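Side-chain contacts in regulatory protein MarR (Planctomyces limnophilus, PDB 3U2R), which probably binds DNA through a winged helix-turn-helix and so regulates transcription, as other members of the MarR family do: residues 63-68 with 78-83; 50-55 with 90-95; 42-47 with 113-118. All coordinates share one frame; numbering follows the deposited sequence.

Contact 1 (63-68 with 78-83)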
loop_
_atom_site.group_PDB
_atom_site.type_symbol
_atom_site.label_atom_id
_atom_site.label_comp_id
_atom_site.label_asym_id
_atom_site.label_seq_id
_atom_site.Cartn_x
_atom_site.Cartn_y
_atom_site.Cartn_z
HETATM N N MSE A 63 -40.704 7.815 -0.907
HETATM C CA MSE A 63 -40.411 7.692 0.512
HETATM C C MSE A 63 -40.732 9.032 1.185
HETATM O O MSE A 63 -40.421 10.101 0.632
HETATM C CB MSE A 63 -38.938 7.310 0.684
HETATM C CG MSE A 63 -38.575 7.017 2.102
HETATM SE SE MSE A 63 -36.734 6.339 2.307
HETATM C CE MSE A 63 -36.840 4.504 1.374
ATOM N N ALA A 64 -41.343 8.969 2.383
ATOM C CA ALA A 64 -41.646 10.137 3.213
ATOM C C ALA A 64 -40.393 10.850 3.550
ATOM O O ALA A 64 -39.398 10.189 3.890
ATOM C CB ALA A 64 -42.335 9.719 4.505
ATOM N N THR A 65 -40.432 12.191 3.497
ATOM C CA THR A 65 -39.279 13.051 3.813
ATOM C C THR A 65 -38.666 12.670 5.196
ATOM O O THR A 65 -37.452 12.562 5.313
ATOM C CB THR A 65 -39.740 14.526 3.755
ATOM O OG1 THR A 65 -40.248 14.791 2.439
ATOM C CG2 THR A 65 -38.631 15.519 4.104
ATOM N N LEU A 66 -39.499 12.442 6.213
ATOM C CA LEU A 66 -39.013 12.036 7.537
ATOM C C LEU A 66 -38.283 10.691 7.513
ATOM O O LEU A 66 -37.286 10.542 8.241
ATOM C CB LEU A 66 -40.170 11.940 8.531
ATOM C CG LEU A 66 -40.755 13.270 9.031
ATOM C CD1 LEU A 66 -41.855 13.015 10.008
ATOM C CD2 LEU A 66 -39.655 14.156 9.693
ATOM N N GLN A 67 -38.793 9.701 6.717
ATOM C CA GLN A 67 -38.156 8.381 6.618
ATOM C C GLN A 67 -36.821 8.487 5.860
ATOM O O GLN A 67 -35.880 7.760 6.179
ATOM C CB GLN A 67 -39.082 7.340 5.976
ATOM C CG GLN A 67 -38.443 5.931 5.879
ATOM C CD GLN A 67 -39.405 4.805 5.497
ATOM O OE1 GLN A 67 -39.789 4.633 4.326
ATOM N NE2 GLN A 67 -39.767 3.960 6.464
ATOM N N ILE A 68 -36.722 9.405 4.870
ATOM C CA ILE A 68 -35.455 9.658 4.162
ATOM C C ILE A 68 -34.434 10.120 5.203
ATOM O O ILE A 68 -33.351 9.565 5.280
ATOM C CB ILE A 68 -35.611 10.719 3.040
ATOM C CG1 ILE A 68 -36.471 10.192 1.837
ATOM C CG2 ILE A 68 -34.230 11.251 2.584
ATOM C CD1 ILE A 68 -36.787 11.208 0.834
ATOM N N ASP A 78 -32.577 20.069 7.183
ATOM C CA ASP A 78 -31.679 20.424 6.080
ATOM C C ASP A 78 -31.924 19.497 4.839
ATOM O O ASP A 78 -31.440 19.825 3.739
ATOM C CB ASP A 78 -30.168 20.420 6.487
ATOM C CG ASP A 78 -29.727 19.672 7.758
ATOM O OD1 ASP A 78 -28.623 19.073 7.746
ATOM O OD2 ASP A 78 -30.455 19.742 8.779
ATOM N N ILE A 79 -32.687 18.372 4.987
ATOM C CA ILE A 79 -32.917 17.503 3.837
ATOM C C ILE A 79 -34.042 18.095 2.942
ATOM O O ILE A 79 -34.134 17.676 1.803
ATOM C CB ILE A 79 -33.136 15.982 4.142
ATOM C CG1 ILE A 79 -34.584 15.598 4.457
ATOM C CG2 ILE A 79 -32.185 15.475 5.217
ATOM C CD1 ILE A 79 -34.866 14.240 4.083
ATOM N N THR A 80 -34.845 19.066 3.421
ATOM C CA THR A 80 -35.902 19.665 2.597
ATOM C C THR A 80 -35.265 20.632 1.592
ATOM O O THR A 80 -35.655 20.593 0.444
ATOM C CB THR A 80 -36.982 20.324 3.453
ATOM O OG1 THR A 80 -37.607 19.271 4.207
ATOM C CG2 THR A 80 -38.040 21.127 2.582
ATOM N N ARG A 81 -34.267 21.446 2.000
ATOM C CA ARG A 81 -33.588 22.346 1.050
ATOM C C ARG A 81 -32.833 21.501 0.000
ATOM O O ARG A 81 -32.895 21.745 -1.206
ATOM C CB ARG A 81 -32.616 23.300 1.780
ATOM C CG ARG A 81 -33.290 24.553 2.334
ATOM C CD ARG A 81 -32.493 25.214 3.468
ATOM N NE ARG A 81 -31.308 25.948 3.002
ATOM C CZ ARG A 81 -31.301 27.195 2.525
ATOM N NH1 ARG A 81 -32.436 27.884 2.412
ATOM N NH2 ARG A 81 -30.158 27.760 2.143
ATOM N N LEU A 82 -32.129 20.500 0.505
ATOM C CA LEU A 82 -31.405 19.486 -0.259
ATOM C C LEU A 82 -32.343 18.879 -1.344
ATOM O O LEU A 82 -31.991 18.870 -2.511
ATOM C CB LEU A 82 -30.942 18.449 0.763
ATOM C CG LEU A 82 -30.277 17.188 0.351
ATOM C CD1 LEU A 82 -29.473 16.627 1.524
ATOM C CD2 LEU A 82 -31.276 16.115 -0.063
ATOM N N ILE A 83 -33.546 18.448 -0.948
ATOM C CA ILE A 83 -34.511 17.832 -1.843
ATOM C C ILE A 83 -35.085 18.896 -2.788
ATOM O O ILE A 83 -35.341 18.557 -3.935
ATOM C CB ILE A 83 -35.621 17.063 -1.034
ATOM C CG1 ILE A 83 -35.043 15.748 -0.488
ATOM C CG2 ILE A 83 -36.891 16.710 -1.889
ATOM C CD1 ILE A 83 -35.898 15.104 0.535
#

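Contact 2 (50-55 with 90-95)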
loop_
_atom_site.group_PDB
_atom_site.type_symbol
_atom_site.label_atom_id
_atom_site.label_comp_id
_atom_site.label_asym_id
_atom_site.label_seq_id
_atom_site.Cartn_x
_atom_site.Cartn_y
_atom_site.Cartn_z
ATOM N N ASN A 50 -26.648 10.250 -1.895
ATOM C CA ASN A 50 -27.152 9.274 -0.926
ATOM C C ASN A 50 -28.694 9.275 -0.908
ATOM O O ASN A 50 -29.290 8.224 -0.943
ATOM C CB ASN A 50 -26.602 9.544 0.450
ATOM C CG ASN A 50 -25.152 9.186 0.598
ATOM O OD1 ASN A 50 -24.558 8.500 -0.222
ATOM N ND2 ASN A 50 -24.610 9.496 1.729
ATOM N N THR A 51 -29.315 10.424 -1.044
ATOM C CA THR A 51 -30.787 10.523 -1.194
ATOM C C THR A 51 -31.235 9.889 -2.514
ATOM O O THR A 51 -32.130 9.041 -2.542
ATOM C CB THR A 51 -31.203 11.987 -1.113
ATOM O OG1 THR A 51 -30.751 12.537 0.132
ATOM C CG2 THR A 51 -32.675 12.169 -1.236
ATOM N N LEU A 52 -30.593 10.250 -3.619
ATOM C CA LEU A 52 -30.994 9.656 -4.873
ATOM C C LEU A 52 -30.834 8.136 -4.846
ATOM O O LEU A 52 -31.729 7.462 -5.302
ATOM C CB LEU A 52 -30.195 10.256 -6.037
ATOM C CG LEU A 52 -30.414 11.772 -6.336
ATOM C CD1 LEU A 52 -29.392 12.304 -7.354
ATOM C CD2 LEU A 52 -31.819 12.055 -6.927
ATOM N N ARG A 53 -29.740 7.590 -4.288
ATOM C CA ARG A 53 -29.521 6.128 -4.209
ATOM C C ARG A 53 -30.574 5.450 -3.354
ATOM O O ARG A 53 -30.987 4.331 -3.637
ATOM C CB ARG A 53 -28.140 5.815 -3.609
ATOM C CG ARG A 53 -26.960 5.924 -4.563
ATOM C CD ARG A 53 -26.663 4.600 -5.222
ATOM N NE ARG A 53 -26.441 3.494 -4.276
ATOM C CZ ARG A 53 -25.310 3.234 -3.617
ATOM N NH1 ARG A 53 -24.245 4.007 -3.774
ATOM N NH2 ARG A 53 -25.240 2.197 -2.793
ATOM N N LEU A 54 -30.927 6.097 -2.256
ATOM C CA LEU A 54 -31.965 5.593 -1.345
ATOM C C LEU A 54 -33.313 5.577 -2.099
ATOM O O LEU A 54 -34.045 4.591 -2.026
ATOM C CB LEU A 54 -32.018 6.512 -0.107
ATOM C CG LEU A 54 -33.033 6.245 0.982
ATOM C CD1 LEU A 54 -32.789 4.881 1.655
ATOM C CD2 LEU A 54 -32.934 7.302 2.049
ATOM N N LEU A 55 -33.600 6.621 -2.903
ATOM C CA LEU A 55 -34.865 6.611 -3.621
ATOM C C LEU A 55 -34.881 5.578 -4.748
ATOM O O LEU A 55 -35.957 5.088 -5.089
ATOM C CB LEU A 55 -35.268 8.012 -4.128
ATOM C CG LEU A 55 -35.478 9.032 -3.016
ATOM C CD1 LEU A 55 -35.837 10.379 -3.580
ATOM C CD2 LEU A 55 -36.513 8.573 -2.038
ATOM N N GLY A 90 -35.608 18.519 -11.568
ATOM C CA GLY A 90 -36.440 17.473 -12.175
ATOM C C GLY A 90 -35.901 16.086 -11.840
ATOM O O GLY A 90 -36.155 15.131 -12.546
ATOM N N LEU A 91 -35.078 15.948 -10.791
ATOM C CA LEU A 91 -34.463 14.646 -10.486
ATOM C C LEU A 91 -35.331 13.793 -9.549
ATOM O O LEU A 91 -35.118 12.575 -9.466
ATOM C CB LEU A 91 -33.068 14.845 -9.868
ATOM C CG LEU A 91 -32.053 15.520 -10.765
ATOM C CD1 LEU A 91 -30.819 15.782 -9.977
ATOM C CD2 LEU A 91 -31.702 14.677 -12.016
ATOM N N VAL A 92 -36.234 14.438 -8.802
ATOM C CA VAL A 92 -37.170 13.793 -7.885
ATOM C C VAL A 92 -38.548 14.411 -8.054
ATOM O O VAL A 92 -38.641 15.494 -8.590
ATOM C CB VAL A 92 -36.737 13.866 -6.441
ATOM C CG1 VAL A 92 -35.373 13.245 -6.250
ATOM C CG2 VAL A 92 -36.798 15.303 -5.914
ATOM N N LEU A 93 -39.597 13.689 -7.681
ATOM C CA LEU A 93 -40.981 14.169 -7.765
ATOM C C LEU A 93 -41.625 14.122 -6.372
ATOM O O LEU A 93 -41.665 13.077 -5.745
ATOM C CB LEU A 93 -41.777 13.339 -8.753
ATOM C CG LEU A 93 -43.198 13.840 -9.012
ATOM C CD1 LEU A 93 -43.197 15.163 -9.702
ATOM C CD2 LEU A 93 -43.964 12.882 -9.762
ATOM N N ARG A 94 -42.147 15.240 -5.913
ATOM C CA ARG A 94 -42.820 15.299 -4.616
ATOM C C ARG A 94 -44.298 15.052 -4.731
ATOM O O ARG A 94 -44.955 15.523 -5.664
ATOM C CB ARG A 94 -42.601 16.656 -3.956
ATOM C CG ARG A 94 -41.251 16.777 -3.314
ATOM C CD ARG A 94 -41.050 18.197 -2.792
ATOM N NE ARG A 94 -39.929 18.318 -1.864
ATOM C CZ ARG A 94 -39.178 19.402 -1.692
ATOM N NH1 ARG A 94 -38.198 19.401 -0.799
ATOM N NH2 ARG A 94 -39.386 20.492 -2.426
ATOM N N THR A 95 -44.842 14.331 -3.763
ATOM C CA THR A 95 -46.294 14.085 -3.688
ATOM C C THR A 95 -46.722 14.325 -2.249
ATOM O O THR A 95 -46.215 13.654 -1.358
ATOM C CB THR A 95 -46.638 12.675 -4.158
ATOM O OG1 THR A 95 -46.061 12.502 -5.453
ATOM C CG2 THR A 95 -48.148 12.462 -4.279
#

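Contact 3 (42-47 with 113-118)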
loop_
_atom_site.group_PDB
_atom_site.type_symbol
_atom_site.label_atom_id
_atom_site.label_comp_id
_atom_site.label_asym_id
_atom_site.label_seq_id
_atom_site.Cartn_x
_atom_site.Cartn_y
_atom_site.Cartn_z
ATOM N N PHE A 42 -21.229 17.448 -10.943
ATOM C CA PHE A 42 -22.616 17.212 -11.288
ATOM C C PHE A 42 -23.565 18.138 -10.491
ATOM O O PHE A 42 -24.794 17.986 -10.564
ATOM C CB PHE A 42 -22.958 15.758 -11.050
ATOM C CG PHE A 42 -22.178 14.817 -11.948
ATOM C CD1 PHE A 42 -20.887 14.429 -11.619
ATOM C CD2 PHE A 42 -22.680 14.435 -13.188
ATOM C CE1 PHE A 42 -20.179 13.570 -12.433
ATOM C CE2 PHE A 42 -21.975 13.559 -14.000
ATOM C CZ PHE A 42 -20.731 13.136 -13.626
ATOM N N GLU A 43 -22.983 19.138 -9.798
ATOM C CA GLU A 43 -23.644 20.068 -8.933
ATOM C C GLU A 43 -24.439 19.325 -7.843
ATOM O O GLU A 43 -25.577 19.647 -7.535
ATOM C CB GLU A 43 -24.493 21.046 -9.743
ATOM C CG GLU A 43 -23.653 21.964 -10.632
ATOM C CD GLU A 43 -23.839 23.453 -10.401
ATOM O OE1 GLU A 43 -22.814 24.166 -10.293
ATOM O OE2 GLU A 43 -25.004 23.909 -10.329
ATOM N N LEU A 44 -23.788 18.342 -7.232
ATOM C CA LEU A 44 -24.348 17.562 -6.137
ATOM C C LEU A 44 -23.417 17.516 -4.981
ATOM O O LEU A 44 -22.238 17.758 -5.132
ATOM C CB LEU A 44 -24.588 16.097 -6.544
ATOM C CG LEU A 44 -25.592 15.785 -7.602
ATOM C CD1 LEU A 44 -25.481 14.294 -7.994
ATOM C CD2 LEU A 44 -26.991 16.121 -7.140
ATOM N N SER A 45 -23.954 17.117 -3.843
ATOM C CA SER A 45 -23.261 16.760 -2.619
ATOM C C SER A 45 -23.435 15.282 -2.467
ATOM O O SER A 45 -24.329 14.676 -3.088
ATOM C CB SER A 45 -23.862 17.480 -1.420
ATOM O OG SER A 45 -25.277 17.300 -1.413
ATOM N N ALA A 46 -22.611 14.699 -1.609
ATOM C CA ALA A 46 -22.683 13.285 -1.326
ATOM C C ALA A 46 -24.031 12.955 -0.670
ATOM O O ALA A 46 -24.572 11.895 -0.946
ATOM C CB ALA A 46 -21.525 12.861 -0.420
ATOM N N GLN A 47 -24.593 13.880 0.147
ATOM C CA GLN A 47 -25.875 13.646 0.818
ATOM C C GLN A 47 -26.996 13.616 -0.223
ATOM O O GLN A 47 -27.934 12.841 -0.065
ATOM C CB GLN A 47 -26.163 14.680 1.927
ATOM C CG GLN A 47 -27.169 14.170 2.932
ATOM C CD GLN A 47 -27.341 15.080 4.144
ATOM O OE1 GLN A 47 -27.407 16.318 4.034
ATOM N NE2 GLN A 47 -27.471 14.485 5.332
ATOM N N LEU A 113 -32.875 8.653 -12.295
ATOM C CA LEU A 113 -32.334 7.322 -12.585
ATOM C C LEU A 113 -31.159 7.467 -13.585
ATOM O O LEU A 113 -30.090 6.865 -13.406
ATOM C CB LEU A 113 -33.395 6.369 -13.172
ATOM C CG LEU A 113 -34.442 5.863 -12.178
ATOM C CD1 LEU A 113 -35.589 5.201 -12.906
ATOM C CD2 LEU A 113 -33.826 4.820 -11.209
ATOM N N LYS A 114 -31.370 8.253 -14.631
ATOM C CA LYS A 114 -30.324 8.473 -15.622
ATOM C C LYS A 114 -29.103 9.081 -14.952
ATOM O O LYS A 114 -27.976 8.680 -15.259
ATOM C CB LYS A 114 -30.828 9.382 -16.742
ATOM C CG LYS A 114 -29.776 9.886 -17.755
ATOM C CD LYS A 114 -29.736 9.071 -19.005
ATOM C CE LYS A 114 -28.706 9.611 -19.974
ATOM N NZ LYS A 114 -27.428 8.867 -19.861
ATOM N N LEU A 115 -29.303 10.052 -14.072
ATOM C CA LEU A 115 -28.152 10.682 -13.439
ATOM C C LEU A 115 -27.362 9.665 -12.630
ATOM O O LEU A 115 -26.135 9.627 -12.707
ATOM C CB LEU A 115 -28.563 11.882 -12.565
ATOM C CG LEU A 115 -27.446 12.540 -11.800
ATOM C CD1 LEU A 115 -26.330 13.119 -12.774
ATOM C CD2 LEU A 115 -28.007 13.603 -10.943
ATOM N N LEU A 116 -28.045 8.814 -11.897
ATOM C CA LEU A 116 -27.365 7.755 -11.132
ATOM C C LEU A 116 -26.646 6.761 -12.086
ATOM O O LEU A 116 -25.545 6.395 -11.787
ATOM C CB LEU A 116 -28.362 7.006 -10.238
ATOM C CG LEU A 116 -28.898 7.732 -9.049
ATOM C CD1 LEU A 116 -29.857 6.853 -8.305
ATOM C CD2 LEU A 116 -27.821 8.134 -8.125
ATOM N N LYS A 117 -27.192 6.428 -13.263
ATOM C CA LYS A 117 -26.481 5.540 -14.211
ATOM C C LYS A 117 -25.220 6.239 -14.745
ATOM O O LYS A 117 -24.169 5.593 -14.858
ATOM C CB LYS A 117 -27.377 5.076 -15.378
ATOM C CG LYS A 117 -28.440 4.071 -14.957
ATOM C CD LYS A 117 -29.168 3.401 -16.127
ATOM C CE LYS A 117 -30.553 2.864 -15.744
ATOM N NZ LYS A 117 -31.198 2.073 -16.840
ATOM N N ASP A 118 -25.295 7.561 -15.026
ATOM C CA ASP A 118 -24.120 8.328 -15.468
ATOM C C ASP A 118 -23.073 8.495 -14.389
ATOM O O ASP A 118 -21.917 8.787 -14.702
ATOM C CB ASP A 118 -24.516 9.726 -15.927
ATOM C CG ASP A 118 -25.354 9.756 -17.174
ATOM O OD1 ASP A 118 -25.429 8.707 -17.865
ATOM O OD2 ASP A 118 -25.964 10.807 -17.446
#

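Contact 1 (63-68 with 78-83)
I79 meets T65 and I68 through a first torsion of 87°, which wedges its CG1 between N and C of its own backbone and sends CD1 across to the helix that begins at T65. This one methyl does most of the joining. CD1 of I79 lies 3.3 Å from the backbone O of T65 and 3.4 Å from CG2 of I68, the latter closer than two carbons usually sit, so the fit here is tight. The T65 and I79 side chains run past each other in opposite directions, with CG2 of T65 4.0 Å from CD1 of I79.

One turn beyond I79, I83 meets the other end of I68, and more loosely. I68 and I83 both have an extended second torsion, and their CD1 methyls meet tip to tip at 4.0 Å. At the outer end, CG2 of T65 stands at about a right angle to the T80 side chain, 3.9 Å from OG1 of T80. The two threonines share no hydrogen bond: CG2 of T65 faces helix 78-88, and its OG1 is hydrogen-bonded to the backbone O of V104 in the sheet. V106, from that same strand, packs on T65, I68 and I83 together and closes the apolar layer.

The example shows how segments 63-68 and 78-83 meet through branched side chains, with no hydrogen bond across them. It is the pairing expected of a helix-turn-helix, with helix 78-88 in the place of the recognition helix of a MarR-type winged fold.

Contact 2 (50-55 with 90-95)
V92 enters the groove that L52 and L55 form one turn apart on helix 46-58. CG1 of V92 is the bump: it lies 3.8 Å from CD2 of L52 and 3.9 Å from CD1 of L55. CD2 of L52 and CD1 of L55 are themselves 5.5 Å apart, too far to touch, and the valine methyl sits across the gap so that the directions from it to the two are about 90° apart. Each leucine side chain also crosses that of V92 at about a right angle, which lets a branched end rest against the flank of its neighbour rather than meet it end on.

The first torsion of V92, -57°, explains why a single branch does the work, for it swings CG1 toward the helix while CG2 keeps its distance from both leucines. L52 begins with its CB pointing past the strand, and its tip then comes nearer, bringing CD2 to L91 and V92. CD2 of L52 rests against L91 4.2 Å from its CB and equally far from its O.

Neighbouring elements complete the walls of the hollow. L86 of helix 78-88 touches both L52 and V92, and V106 of the adjacent strand touches both L55 and V92. On another face of the same helix, R53 makes a salt bridge to E19 of the second subunit, so one helix serves the apolar core and the subunit interface.

As a worked case of a helix meeting the start of a strand, the gap between two leucines one turn apart is filled by a single valine methyl. It belongs to the winged helix fold, in which strands 92-97 and 103-108 form the wing.

Contact 3 (42-47 with 113-118)
L115 forks between F42 and L44, joining the turn after helix 18-40 to the long helix 110-148; that turn carries a Schellman motif, with E43 as its positive-phi residue. CG of L115 lies anti to the backbone N (chi1 176°), which carries the branch toward the turn; the second torsion, 61°, gives each methyl a different partner. CD1 of L115 comes up to CD2 of the F42 ring at 3.9 Å, the two side chains crossing obliquely. CD2 of L115 takes the other partner, meeting CD1 of L44 tip to tip, also at 3.9 Å.

The next shell fixes the turn itself. R89 donates hydrogen bonds to two successive carbonyls, NH2 to O of F42 and NH1 to O of E43, while its side chain also packs on L44. L86 lies against L44 as well, and L91 against L115, so L44 is buried, while F42 and L115 remain partly exposed. Beyond L44, S45 caps the start of helix 46-58, where A46 and Q47 pack on S15 of the second subunit.

Flanking L115 on the same helix, NZ of K114 reaches the syn lone pair of OD1 in D118 at 2.8 Å, a salt bridge across one turn.

Overall arrangement
Contacts 1 and 2 are buried and lie in the winged-helix lobe, which probably binds DNA, both against strand 103-108, whereas contact 3 is only partly buried and ties that lobe to the long helix 110-148. Helix 46-58 supplies L52 and L55 to contact 2, while contact 3 uses the turn just before it; the two meet where O of L52 lies 3.6 Å from CD1 of L116. Contacts 1 and 2 are joined through a weak hydrogen bond from NH1 of R94 to O of T80. All three interfaces are apolar across their segments, but contact 1 pairs isoleucines and threonines, contact 2 leucines with a valine, and contact 3 adds a ring. Contacts 2 and 3 also border the second subunit, which does not touch contact 1.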